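Local coordinates for protein thioredoxin reductase (Streptomyces clavuligerus, PDB 4NTD) that uses bound FAD to form disulfide bonds in sulfur-containing natural products, probably that of holomycin, and belongs to the thioredoxin reductase-like flavoenzymes, at residues D143-P146 with G150-E153; L175-T180 with L189-W194; P182-H187 with V198-H203. One frame throughout, in Å; residues are numbered along the deposited sequence. Where two conformers were deposited one is given.

Contact 1: D143-P146 with G150-E153; sequences DELP and GVRE
The flat carbonyl group of P146 and its pyrrolidine ring are both met by one side chain, V151. P146 O lies 3.7 Å from V151 CG1, with V151 CB and CG2 almost as near, so V151 offers this oxygen only hydrocarbon. The ring adds its CD corner, 4.3 Å from V151 CG1. That same methyl also receives L145, whose CB comes within 3.8 Å of V151 CG1 while its CD1 follows at 4.0 Å. V151 reaches all three because CG1 is anti to its backbone N (chi1 167°) and extends toward the 143-146 segment. A compact valine suits this buried place: its CG1 methyl serves L145 and the P146 ring together. The ring of P146 fixes its phi, probably limiting flexibility where the chain leaves the strand. G150, the N-cap before helix 151-154, has phi 102° and psi -26°, where a CB would jam against the preceding carbonyl O, so glycine suits it. Upstream, D143 touches FAD and forms a salt bridge to R65, while E144 pairs with R258 on the adjoining strand. This small apolar contact closes a strand-loop-helix connection, leading from strand 141-144 beside the flavin site into helix 151-154.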
ATOM      1  N   ASP A 143     -19.228  -8.596  -3.582  1.00 19.37           N
ATOM      2  CA  ASP A 143     -20.124  -8.309  -2.461  1.00 19.33           C
ATOM      3  C   ASP A 143     -21.453  -9.009  -2.709  1.00 20.21           C
ATOM      4  O   ASP A 143     -22.180  -8.649  -3.636  1.00 22.33           O
ATOM      5  CB  ASP A 143     -20.376  -6.806  -2.328  1.00 19.33           C
ATOM      6  CG  ASP A 143     -19.127  -6.033  -1.976  1.00 19.00           C
ATOM      7  OD1 ASP A 143     -18.549  -5.389  -2.878  1.00 19.87           O
ATOM      8  OD2 ASP A 143     -18.718  -6.069  -0.797  1.00 18.88           O
ATOM      9  N   GLU A 144     -21.766 -10.013  -1.896  1.00 19.98           N
ATOM     10  CA  GLU A 144     -23.064 -10.676  -1.979  1.00 20.67           C
ATOM     11  C   GLU A 144     -24.029  -9.970  -1.038  1.00 20.97           C
ATOM     12  O   GLU A 144     -23.861 -10.009   0.183  1.00 22.15           O
ATOM     13  CB  GLU A 144     -22.941 -12.158  -1.641  1.00 24.36           C
ATOM     14  CG  GLU A 144     -22.066 -12.923  -2.620  1.00 29.64           C
ATOM     15  CD  GLU A 144     -22.049 -14.420  -2.368  1.00 35.76           C
ATOM     16  OE1 GLU A 144     -22.707 -14.887  -1.416  1.00 37.66           O
ATOM     17  OE2 GLU A 144     -21.370 -15.139  -3.131  1.00 39.38           O
ATOM     18  N   LEU A 145     -25.030  -9.316  -1.621  1.00 21.62           N
ATOM     19  CA  LEU A 145     -25.941  -8.448  -0.881  1.00 21.43           C
ATOM     20  C   LEU A 145     -27.199  -9.201  -0.462  1.00 22.29           C
ATOM     21  O   LEU A 145     -27.571 -10.192  -1.096  1.00 22.84           O
ATOM     22  CB  LEU A 145     -26.326  -7.242  -1.741  1.00 21.97           C
ATOM     23  CG  LEU A 145     -25.170  -6.388  -2.272  1.00 23.94           C
ATOM     24  CD1 LEU A 145     -25.699  -5.306  -3.201  1.00 26.79           C
ATOM     25  CD2 LEU A 145     -24.378  -5.772  -1.129  1.00 25.44           C
ATOM     26  N   PRO A 146     -27.862  -8.731   0.610  1.00 23.31           N
ATOM     27  CA  PRO A 146     -29.099  -9.383   1.045  1.00 23.89           C
ATOM     28  C   PRO A 146     -30.227  -9.209   0.032  1.00 25.36           C
ATOM     29  O   PRO A 146     -30.362  -8.141  -0.569  1.00 24.27           O
ATOM     30  CB  PRO A 146     -29.434  -8.684   2.370  1.00 26.99           C
ATOM     31  CG  PRO A 146     -28.676  -7.406   2.359  1.00 25.94           C
ATOM     32  CD  PRO A 146     -27.472  -7.614   1.492  1.00 24.51           C
ATOM     33  N   GLY A 150     -34.986  -3.205  -3.256  1.00 28.27           N
ATOM     34  CA  GLY A 150     -34.355  -1.891  -3.164  1.00 27.09           C
ATOM     35  C   GLY A 150     -32.847  -1.937  -2.978  1.00 25.22           C
ATOM     36  O   GLY A 150     -32.151  -0.995  -3.353  1.00 24.95           O
ATOM     37  N   VAL A 151     -32.337  -3.026  -2.404  1.00 24.08           N
ATOM     38  CA  VAL A 151     -30.911  -3.128  -2.065  1.00 23.19           C
ATOM     39  C   VAL A 151     -30.016  -3.058  -3.308  1.00 25.55           C
ATOM     40  O   VAL A 151     -29.054  -2.288  -3.334  1.00 25.29           O
ATOM     41  CB  VAL A 151     -30.617  -4.405  -1.242  1.00 25.72           C
ATOM     42  CG1 VAL A 151     -29.122  -4.687  -1.157  1.00 26.33           C
ATOM     43  CG2 VAL A 151     -31.214  -4.272   0.154  1.00 25.80           C
ATOM     44  N   ARG A 152     -30.336  -3.852  -4.328  1.00 28.16           N
ATOM     45  CA  ARG A 152     -29.570  -3.845  -5.583  1.00 30.15           C
ATOM     46  C   ARG A 152     -29.582  -2.482  -6.266  1.00 27.67           C
ATOM     47  O   ARG A 152     -28.543  -2.008  -6.735  1.00 28.82           O
ATOM     48  CB  ARG A 152     -30.109  -4.887  -6.572  1.00 41.47           C
ATOM     49  CG  ARG A 152     -29.472  -6.262  -6.463  1.00 54.89           C
ATOM     50  CD  ARG A 152     -29.584  -7.038  -7.769  1.00 70.40           C
ATOM     51  NE  ARG A 152     -30.971  -7.187  -8.218  1.00 80.78           N
ATOM     52  CZ  ARG A 152     -31.564  -6.466  -9.175  1.00 90.53           C
ATOM     53  NH1 ARG A 152     -30.912  -5.509  -9.834  1.00101.68           N
ATOM     54  NH2 ARG A 152     -32.834  -6.709  -9.480  1.00 98.17           N
ATOM     55  N   GLU A 153     -30.761  -1.864  -6.312  1.00 28.19           N
ATOM     56  CA  GLU A 153     -30.943  -0.603  -7.013  0.50 29.12           C
ATOM     57  C   GLU A 153     -30.148   0.536  -6.362  1.00 26.72           C
ATOM     58  O   GLU A 153     -29.599   1.390  -7.058  1.00 28.03           O
ATOM     59  CB  GLU A 153     -32.435  -0.254  -7.084  0.50 30.30           C
ATOM     60  CG  GLU A 153     -33.250  -1.176  -7.988  0.50 32.63           C
ATOM     61  CD  GLU A 153     -33.700  -2.459  -7.308  0.50 30.77           C
ATOM     62  OE1 GLU A 153     -33.366  -2.665  -6.121  0.50 28.37           O
ATOM     63  OE2 GLU A 153     -34.387  -3.265  -7.969  0.50 37.10           O
TER

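Contact 2: L175-T180 with L189-W194. With GSH (glutathione), chain B.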
ATOM      1  N   LEU A 175     -28.710   7.312   9.972  1.00 17.16           N
ATOM      2  CA  LEU A 175     -28.158   6.112   9.348  1.00 17.35           C
ATOM      3  C   LEU A 175     -28.837   4.858   9.881  1.00 17.75           C
ATOM      4  O   LEU A 175     -29.181   4.784  11.061  1.00 18.01           O
ATOM      5  CB  LEU A 175     -26.654   6.011   9.615  1.00 17.54           C
ATOM      6  CG  LEU A 175     -25.815   7.271   9.398  1.00 17.93           C
ATOM      7  CD1 LEU A 175     -24.346   6.966   9.649  1.00 18.23           C
ATOM      8  CD2 LEU A 175     -26.018   7.841   8.003  1.00 18.65           C
ATOM      9  N   GLY A 176     -29.023   3.875   9.006  1.00 18.66           N
ATOM     10  CA  GLY A 176     -29.551   2.573   9.403  1.00 18.56           C
ATOM     11  C   GLY A 176     -28.564   1.464   9.091  1.00 18.11           C
ATOM     12  O   GLY A 176     -27.721   1.607   8.204  1.00 19.05           O
ATOM     13  N   VAL A 177     -28.662   0.366   9.837  1.00 17.81           N
ATOM     14  CA  VAL A 177     -27.888  -0.845   9.569  1.00 18.25           C
ATOM     15  C   VAL A 177     -28.842  -2.035   9.550  1.00 19.28           C
ATOM     16  O   VAL A 177     -29.612  -2.222  10.489  1.00 19.47           O
ATOM     17  CB  VAL A 177     -26.808  -1.086  10.644  1.00 19.23           C
ATOM     18  CG1 VAL A 177     -26.002  -2.341  10.326  1.00 19.45           C
ATOM     19  CG2 VAL A 177     -25.894   0.126  10.761  1.00 19.97           C
ATOM     20  N   LEU A 178     -28.795  -2.835   8.485  1.00 18.95           N
ATOM     21  CA  LEU A 178     -29.644  -4.026   8.392  1.00 19.43           C
ATOM     22  C   LEU A 178     -28.962  -5.219   9.052  1.00 20.48           C
ATOM     23  O   LEU A 178     -27.778  -5.465   8.826  1.00 20.81           O
ATOM     24  CB  LEU A 178     -29.964  -4.364   6.933  1.00 19.88           C
ATOM     25  CG  LEU A 178     -30.552  -3.250   6.064  1.00 20.84           C
ATOM     26  CD1 LEU A 178     -30.910  -3.801   4.692  1.00 22.19           C
ATOM     27  CD2 LEU A 178     -31.772  -2.615   6.714  1.00 22.12           C
ATOM     28  N   GLY A 179     -29.718  -5.967   9.853  1.00 20.20           N
ATOM     29  CA  GLY A 179     -29.188  -7.143  10.547  1.00 20.99           C
ATOM     30  C   GLY A 179     -29.171  -8.382   9.669  1.00 22.72           C
ATOM     31  O   GLY A 179     -29.801  -9.390   9.994  1.00 24.38           O
ATOM     32  N   THR A 180     -28.432  -8.304   8.565  1.00 23.62           N
ATOM     33  CA  THR A 180     -28.383  -9.368   7.562  1.00 24.16           C
ATOM     34  C   THR A 180     -27.068 -10.153   7.600  1.00 25.70           C
ATOM     35  O   THR A 180     -26.852 -11.049   6.780  1.00 28.20           O
ATOM     36  CB  THR A 180     -28.570  -8.778   6.150  1.00 23.81           C
ATOM     37  OG1 THR A 180     -27.599  -7.748   5.928  1.00 23.16           O
ATOM     38  CG2 THR A 180     -29.966  -8.190   5.996  1.00 26.92           C
ATOM     39  N   LEU A 189     -21.918  -0.034  15.654  1.00 16.88           N
ATOM     40  CA  LEU A 189     -21.043   0.608  16.635  1.00 17.07           C
ATOM     41  C   LEU A 189     -19.957   1.438  15.943  1.00 17.55           C
ATOM     42  O   LEU A 189     -19.622   2.530  16.398  1.00 18.03           O
ATOM     43  CB  LEU A 189     -20.413  -0.439  17.560  1.00 18.25           C
ATOM     44  CG  LEU A 189     -21.394  -1.235  18.430  1.00 20.42           C
ATOM     45  CD1 LEU A 189     -20.688  -2.407  19.094  1.00 21.93           C
ATOM     46  CD2 LEU A 189     -22.059  -0.340  19.466  1.00 20.84           C
ATOM     47  N   LEU A 190     -19.426   0.918  14.839  1.00 17.61           N
ATOM     48  CA  LEU A 190     -18.452   1.644  14.022  1.00 17.35           C
ATOM     49  C   LEU A 190     -19.054   2.921  13.424  1.00 16.82           C
ATOM     50  O   LEU A 190     -18.437   3.986  13.469  1.00 17.05           O
ATOM     51  CB  LEU A 190     -17.915   0.730  12.912  1.00 17.43           C
ATOM     52  CG  LEU A 190     -16.966   1.308  11.857  1.00 19.58           C
ATOM     53  CD1 LEU A 190     -15.729   1.925  12.492  1.00 21.62           C
ATOM     54  CD2 LEU A 190     -16.576   0.214  10.874  1.00 22.03           C
ATOM     55  N   LEU A 191     -20.268   2.814  12.884  1.00 17.58           N
ATOM     56  CA  LEU A 191     -20.936   3.956  12.250  1.00 17.64           C
ATOM     57  C   LEU A 191     -21.292   5.086  13.222  1.00 17.56           C
ATOM     58  O   LEU A 191     -21.454   6.234  12.802  1.00 17.60           O
ATOM     59  CB  LEU A 191     -22.182   3.496  11.487  1.00 18.41           C
ATOM     60  CG  LEU A 191     -21.872   2.800  10.160  1.00 20.10           C
ATOM     61  CD1 LEU A 191     -23.055   1.969   9.688  1.00 22.38           C
ATOM     62  CD2 LEU A 191     -21.484   3.816   9.096  1.00 20.01           C
ATOM     63  N   ARG A 192     -21.394   4.772  14.515  1.00 18.30           N
ATOM     64  CA  ARG A 192     -21.626   5.802  15.538  1.00 19.43           C
ATOM     65  C   ARG A 192     -20.496   6.830  15.623  1.00 18.83           C
ATOM     66  O   ARG A 192     -20.681   7.909  16.187  1.00 20.29           O
ATOM     67  CB  ARG A 192     -21.866   5.179  16.921  1.00 20.39           C
ATOM     68  CG  ARG A 192     -23.322   4.857  17.205  1.00 22.02           C
ATOM     69  CD  ARG A 192     -24.156   6.109  17.458  1.00 22.79           C
ATOM     70  NE  ARG A 192     -23.985   6.663  18.806  1.00 23.68           N
ATOM     71  CZ  ARG A 192     -23.281   7.752  19.127  1.00 23.71           C
ATOM     72  NH1 ARG A 192     -22.624   8.461  18.212  1.00 24.05           N
ATOM     73  NH2 ARG A 192     -23.228   8.137  20.398  1.00 27.65           N
ATOM     74  N   GLN A 193     -19.332   6.493  15.072  1.00 18.41           N
ATOM     75  CA  GLN A 193     -18.231   7.445  14.958  1.00 18.82           C
ATOM     76  C   GLN A 193     -18.543   8.579  13.962  1.00 18.46           C
ATOM     77  O   GLN A 193     -17.951   9.655  14.049  1.00 20.30           O
ATOM     78  CB  GLN A 193     -16.939   6.702  14.580  1.00 19.47           C
ATOM     79  CG  GLN A 193     -15.700   7.566  14.394  1.00 19.65           C
ATOM     80  CD  GLN A 193     -15.389   8.450  15.591  1.00 20.42           C
ATOM     81  OE1 GLN A 193     -15.766   8.146  16.723  1.00 21.08           O
ATOM     82  NE2 GLN A 193     -14.685   9.549  15.343  1.00 20.07           N
ATOM     83  N   TRP A 194     -19.481   8.346  13.040  1.00 17.64           N
ATOM     84  CA  TRP A 194     -19.859   9.349  12.033  1.00 17.65           C
ATOM     85  C   TRP A 194     -21.207  10.051  12.271  1.00 18.01           C
ATOM     86  O   TRP A 194     -21.456  11.106  11.689  1.00 18.91           O
ATOM     87  CB  TRP A 194     -19.862   8.716  10.639  1.00 16.98           C
ATOM     88  CG  TRP A 194     -18.492   8.506  10.060  1.00 16.48           C
ATOM     89  CD1 TRP A 194     -17.791   9.383   9.284  1.00 16.63           C
ATOM     90  CD2 TRP A 194     -17.666   7.344  10.201  1.00 16.22           C
ATOM     91  NE1 TRP A 194     -16.579   8.839   8.930  1.00 16.51           N
ATOM     92  CE2 TRP A 194     -16.476   7.589   9.482  1.00 15.88           C
ATOM     93  CE3 TRP A 194     -17.812   6.122  10.868  1.00 16.31           C
ATOM     94  CZ2 TRP A 194     -15.439   6.653   9.406  1.00 16.40           C
ATOM     95  CZ3 TRP A 194     -16.780   5.194  10.796  1.00 16.41           C
ATOM     96  CH2 TRP A 194     -15.609   5.466  10.070  1.00 16.24           C
TER
HETATM   97  N1  GSH B 401     -13.175  -5.181   7.910  0.50 39.28           N
HETATM   98  CA1 GSH B 401     -13.776  -4.611   9.117  0.50 27.52           C
HETATM   99  C1  GSH B 401     -13.576  -5.623  10.262  0.50 37.43           C
HETATM  100  O11 GSH B 401     -14.410  -6.560  10.329  0.50 38.41           O
HETATM  101  O12 GSH B 401     -12.609  -5.443  11.044  0.50 44.58           O
HETATM  102  CB1 GSH B 401     -15.268  -4.430   8.971  0.50 32.71           C
HETATM  103  CG1 GSH B 401     -15.703  -2.978   9.165  0.50 34.20           C
HETATM  104  CD1 GSH B 401     -15.190  -2.150   7.990  0.50 35.40           C
HETATM  105  OE1 GSH B 401     -14.206  -1.421   8.098  0.50 39.91           O
HETATM  106  N2  GSH B 401     -15.978  -2.213   6.914  0.50 32.87           N
HETATM  107  CA2 GSH B 401     -15.675  -1.520   5.657  0.50 32.56           C
HETATM  108  C2  GSH B 401     -14.751  -2.376   4.900  0.50 31.67           C
HETATM  109  O2  GSH B 401     -14.520  -3.556   5.170  0.50 38.09           O
HETATM  110  CB2 GSH B 401     -14.685  -0.363   5.803  0.50 15.35           C
HETATM  111  SG2 GSH B 401     -15.045   1.294   5.093  0.50 22.85           S
HETATM  112  N3  GSH B 401     -14.123  -1.619   4.021  0.50 24.78           N
HETATM  113  CA3 GSH B 401     -13.029  -2.118   3.304  0.50 20.69           C
HETATM  114  C3  GSH B 401     -13.183  -2.198   1.761  0.50 24.32           C
HETATM  115  O31 GSH B 401     -14.219  -1.558   1.144  0.50 21.66           O
HETATM  116  O32 GSH B 401     -12.289  -2.820   1.052  0.50 19.57           O
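V177 turns CG1 anti to its backbone N (chi1 -179°), which leaves CG2 opposite the carbonyl carbon and beside the N, directed at L191; L191 has its CG likewise opposite its carbonyl carbon (chi1 -76°), which turns the leucine fork toward that methyl. This is the strand-to-helix half of a beta-alpha-beta unit, with helix 184-191 lying against strand 175-178. The main touch is V177 CG2 to L191 CD1 at 3.6 Å, the two side chains meeting at a slant. The other branch serves L175: L191 CD2 lies 4.3 Å from L175 CD1, two residues back on the same strand. Alternation explains the spacing, since L175 and V177 both point toward the helix while G176 between them carries no side chain. A beta-branched valine favours the strand, and the longer leucine spans the gap from helix to sheet; all three residues are buried and no hydrogen bond crosses between the segments. Past L191 the chain turns tightly, with W194 N bonded to L191 O at 2.9 Å. The W194 indole is met at its edge, in the ring plane, by L190 CD1, and its NE1 donates to R51 O of the second subunit. L190 sends its second branch into the glutathione pocket, where L190 CD2 lies 3.7 Å from CG1, a methylene of the glutathione glutamyl arm.

Contact 3: P182-H187 with V198-H203; sequences PGAVRH and VVLFRH
Apolar contacts alone join the two segments, and L200 makes them with both branches. L200 CD1 lies 4.2 Å from A184 CB, and L200 CD2 lies 4.1 Å from V185 CG2, so the leucine fork fits against two successive residues in the first turn of helix 184-191. CG of L200 stands anti to its backbone N (chi1 175°), which lifts the fork off the strand toward the helix. A184 directs its CB toward strand 198-201, and this lone methyl is short enough for the helix to lie close, whereas V185 sits more to the flank and reaches in with CG2 alone. Leucine suits the strand position because its two ends can serve two partners; it also packs on L215 of helix 209-217.

Backbone bonds set the frame. H187 N donates to G183 O at 3.0 Å, an early bond of the helix, and the L200 backbone is hydrogen-bonded to P221 and to I223, the latter in strand 222-223.

Polar and charged side chains of the two segments turn to partners elsewhere. The buried H187, which touches glutathione, is held by its NE2 bonded to H161 O, and the two imidazoles meet nearly parallel, at about 10°. R202 NE forms a salt bridge with E224, and R186 pairs with D325 of the second subunit.

The packing of helix 184-191 on strand 198-201 forms the second half of a beta-alpha-beta crossover: the helix returns over the parallel sheet to strand 198-201, as in the Rossmann-like nucleotide-binding folds of the pyridine nucleotide-disulphide oxidoreductases.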
ATOM      1  N   PRO A 182     -23.631 -11.472  10.532  1.00 27.12           N
ATOM      2  CA  PRO A 182     -23.103 -11.499  11.903  1.00 28.85           C
ATOM      3  C   PRO A 182     -22.266 -10.270  12.277  1.00 27.29           C
ATOM      4  O   PRO A 182     -22.059 -10.019  13.461  1.00 30.28           O
ATOM      5  CB  PRO A 182     -22.223 -12.756  11.926  1.00 32.90           C
ATOM      6  CG  PRO A 182     -22.701 -13.597  10.799  1.00 35.14           C
ATOM      7  CD  PRO A 182     -23.212 -12.652   9.754  1.00 30.73           C
ATOM      8  N   GLY A 183     -21.780  -9.528  11.283  1.00 24.18           N
ATOM      9  CA  GLY A 183     -21.003  -8.315  11.530  1.00 23.59           C
ATOM     10  C   GLY A 183     -21.817  -7.046  11.737  1.00 21.73           C
ATOM     11  O   GLY A 183     -21.247  -5.983  11.976  1.00 20.70           O
ATOM     12  N   ALA A 184     -23.144  -7.149  11.663  1.00 20.31           N
ATOM     13  CA  ALA A 184     -24.017  -5.969  11.705  1.00 19.11           C
ATOM     14  C   ALA A 184     -23.926  -5.163  13.007  1.00 18.34           C
ATOM     15  O   ALA A 184     -23.965  -3.932  12.973  1.00 18.10           O
ATOM     16  CB  ALA A 184     -25.461  -6.370  11.439  1.00 18.97           C
ATOM     17  N   VAL A 185     -23.815  -5.847  14.145  1.00 18.87           N
ATOM     18  CA  VAL A 185     -23.722  -5.156  15.437  1.00 19.02           C
ATOM     19  C   VAL A 185     -22.458  -4.297  15.495  1.00 18.50           C
ATOM     20  O   VAL A 185     -22.529  -3.105  15.794  1.00 19.19           O
ATOM     21  CB  VAL A 185     -23.756  -6.136  16.634  1.00 20.14           C
ATOM     22  CG1 VAL A 185     -23.442  -5.415  17.940  1.00 21.66           C
ATOM     23  CG2 VAL A 185     -25.120  -6.803  16.732  1.00 22.46           C
ATOM     24  N   ARG A 186     -21.308  -4.901  15.201  1.00 18.65           N
ATOM     25  CA  ARG A 186     -20.043  -4.163  15.184  1.00 19.67           C
ATOM     26  C   ARG A 186     -20.075  -3.023  14.163  1.00 18.81           C
ATOM     27  O   ARG A 186     -19.498  -1.960  14.394  1.00 18.88           O
ATOM     28  CB  ARG A 186     -18.856  -5.097  14.916  1.00 23.85           C
ATOM     29  CG  ARG A 186     -18.489  -5.983  16.100  1.00 30.69           C
ATOM     30  CD  ARG A 186     -17.220  -6.792  15.859  1.00 42.03           C
ATOM     31  NE  ARG A 186     -16.089  -6.329  16.670  1.00 55.81           N
ATOM     32  CZ  ARG A 186     -15.210  -5.389  16.316  1.00 67.15           C
ATOM     33  NH1 ARG A 186     -15.292  -4.762  15.145  1.00 79.32           N
ATOM     34  NH2 ARG A 186     -14.230  -5.069  17.154  1.00 75.51           N
ATOM     35  N   HIS A 187     -20.768  -3.238  13.045  1.00 17.58           N
ATOM     36  CA  HIS A 187     -20.882  -2.210  12.008  1.00 17.27           C
ATOM     37  C   HIS A 187     -21.661  -0.987  12.497  1.00 16.94           C
ATOM     38  O   HIS A 187     -21.281   0.149  12.209  1.00 17.39           O
ATOM     39  CB  HIS A 187     -21.524  -2.783  10.738  1.00 17.87           C
ATOM     40  CG  HIS A 187     -20.976  -2.202   9.474  1.00 19.39           C
ATOM     41  ND1 HIS A 187     -19.638  -2.267   9.149  1.00 20.86           N
ATOM     42  CD2 HIS A 187     -21.582  -1.560   8.447  1.00 19.90           C
ATOM     43  CE1 HIS A 187     -19.442  -1.683   7.981  1.00 22.09           C
ATOM     44  NE2 HIS A 187     -20.605  -1.247   7.534  1.00 21.25           N
ATOM     45  N   VAL A 198     -27.942   6.517  14.685  1.00 17.04           N
ATOM     46  CA  VAL A 198     -27.711   5.226  14.036  1.00 17.32           C
ATOM     47  C   VAL A 198     -28.675   4.199  14.625  1.00 17.92           C
ATOM     48  O   VAL A 198     -28.728   4.030  15.841  1.00 17.99           O
ATOM     49  CB  VAL A 198     -26.263   4.736  14.245  1.00 17.79           C
ATOM     50  CG1 VAL A 198     -26.041   3.391  13.561  1.00 19.58           C
ATOM     51  CG2 VAL A 198     -25.270   5.765  13.724  1.00 18.23           C
ATOM     52  N   VAL A 199     -29.427   3.519  13.761  1.00 17.41           N
ATOM     53  CA  VAL A 199     -30.392   2.504  14.181  1.00 18.41           C
ATOM     54  C   VAL A 199     -30.035   1.146  13.580  1.00 18.11           C
ATOM     55  O   VAL A 199     -29.717   1.054  12.392  1.00 19.05           O
ATOM     56  CB  VAL A 199     -31.821   2.894  13.741  1.00 21.09           C
ATOM     57  CG1 VAL A 199     -32.790   1.730  13.903  1.00 24.54           C
ATOM     58  CG2 VAL A 199     -32.301   4.101  14.531  1.00 21.97           C
ATOM     59  N   LEU A 200     -30.100   0.101  14.402  1.00 17.85           N
ATOM     60  CA  LEU A 200     -29.943  -1.272  13.930  1.00 18.23           C
ATOM     61  C   LEU A 200     -31.315  -1.902  13.733  1.00 17.76           C
ATOM     62  O   LEU A 200     -32.102  -1.989  14.674  1.00 18.94           O
ATOM     63  CB  LEU A 200     -29.128  -2.108  14.922  1.00 19.43           C
ATOM     64  CG  LEU A 200     -28.978  -3.605  14.604  1.00 19.31           C
ATOM     65  CD1 LEU A 200     -28.231  -3.820  13.297  1.00 19.75           C
ATOM     66  CD2 LEU A 200     -28.282  -4.338  15.740  1.00 20.86           C
ATOM     67  N   PHE A 201     -31.593  -2.332  12.507  1.00 16.95           N
ATOM     68  CA  PHE A 201     -32.781  -3.125  12.213  1.00 18.10           C
ATOM     69  C   PHE A 201     -32.389  -4.583  12.431  1.00 19.21           C
ATOM     70  O   PHE A 201     -31.699  -5.173  11.599  1.00 20.23           O
ATOM     71  CB  PHE A 201     -33.254  -2.856  10.785  1.00 18.89           C
ATOM     72  CG  PHE A 201     -33.667  -1.428  10.555  1.00 19.45           C
ATOM     73  CD1 PHE A 201     -34.966  -1.018  10.826  1.00 21.00           C
ATOM     74  CD2 PHE A 201     -32.753  -0.485  10.099  1.00 20.05           C
ATOM     75  CE1 PHE A 201     -35.350   0.298  10.631  1.00 21.81           C
ATOM     76  CE2 PHE A 201     -33.132   0.832   9.903  1.00 21.75           C
ATOM     77  CZ  PHE A 201     -34.433   1.226  10.170  1.00 22.34           C
ATOM     78  N   ARG A 202     -32.809  -5.166  13.553  0.50 19.61           N
ATOM     79  CA  ARG A 202     -32.314  -6.488  13.952  0.50 21.02           C
ATOM     80  C   ARG A 202     -32.578  -7.578  12.916  0.50 21.58           C
ATOM     81  O   ARG A 202     -31.732  -8.449  12.718  0.50 21.64           O
ATOM     82  CB  ARG A 202     -32.879  -6.925  15.305  0.50 21.23           C
ATOM     83  CG  ARG A 202     -32.242  -8.210  15.818  0.50 23.04           C
ATOM     84  CD  ARG A 202     -32.662  -8.542  17.240  0.50 23.78           C
ATOM     85  NE  ARG A 202     -34.011  -9.091  17.319  0.50 24.72           N
ATOM     86  CZ  ARG A 202     -34.292 -10.390  17.304  0.50 26.78           C
ATOM     87  NH1 ARG A 202     -33.317 -11.284  17.206  0.50 26.35           N
ATOM     88  NH2 ARG A 202     -35.552 -10.796  17.386  0.50 28.64           N
ATOM     89  N   HIS A 203     -33.742  -7.542  12.268  1.00 22.09           N
ATOM     90  CA  HIS A 203     -34.039  -8.493  11.184  1.00 23.33           C
ATOM     91  C   HIS A 203     -33.888  -9.956  11.639  1.00 25.40           C
ATOM     92  O   HIS A 203     -33.435 -10.812  10.877  1.00 27.78           O
ATOM     93  CB  HIS A 203     -33.121  -8.191   9.985  1.00 23.33           C
ATOM     94  CG  HIS A 203     -33.545  -8.841   8.705  1.00 26.13           C
ATOM     95  ND1 HIS A 203     -34.789  -8.644   8.153  1.00 27.14           N
ATOM     96  CD2 HIS A 203     -32.882  -9.658   7.854  1.00 26.61           C
ATOM     97  CE1 HIS A 203     -34.884  -9.322   7.024  1.00 29.18           C
ATOM     98  NE2 HIS A 203     -33.738  -9.947   6.818  1.00 28.73           N
TER

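Overall arrangement
Contacts 2 and 3 are both buried and share helix 184-191, which packs on the neighbouring strands 175-178 and 198-201 of one parallel sheet; their centres lie only 6 Å apart. Their backbones are also joined, with probable hydrogen bonds V177 O to F201 N and G179 N to F201 O, each 2.8 Å. Contact 1 is only partly buried, lies earlier in the chain, and its centre is about 17 Å from that of contact 2; the two meet where P146 CB touches T180 CG2. All three are apolar across their segments, but contact 1 borders the FAD site through D143, whose partner R65 also binds glutathione; contacts 2 and 3 hold L190 and H187 of the glutathione pocket and also meet the second subunit.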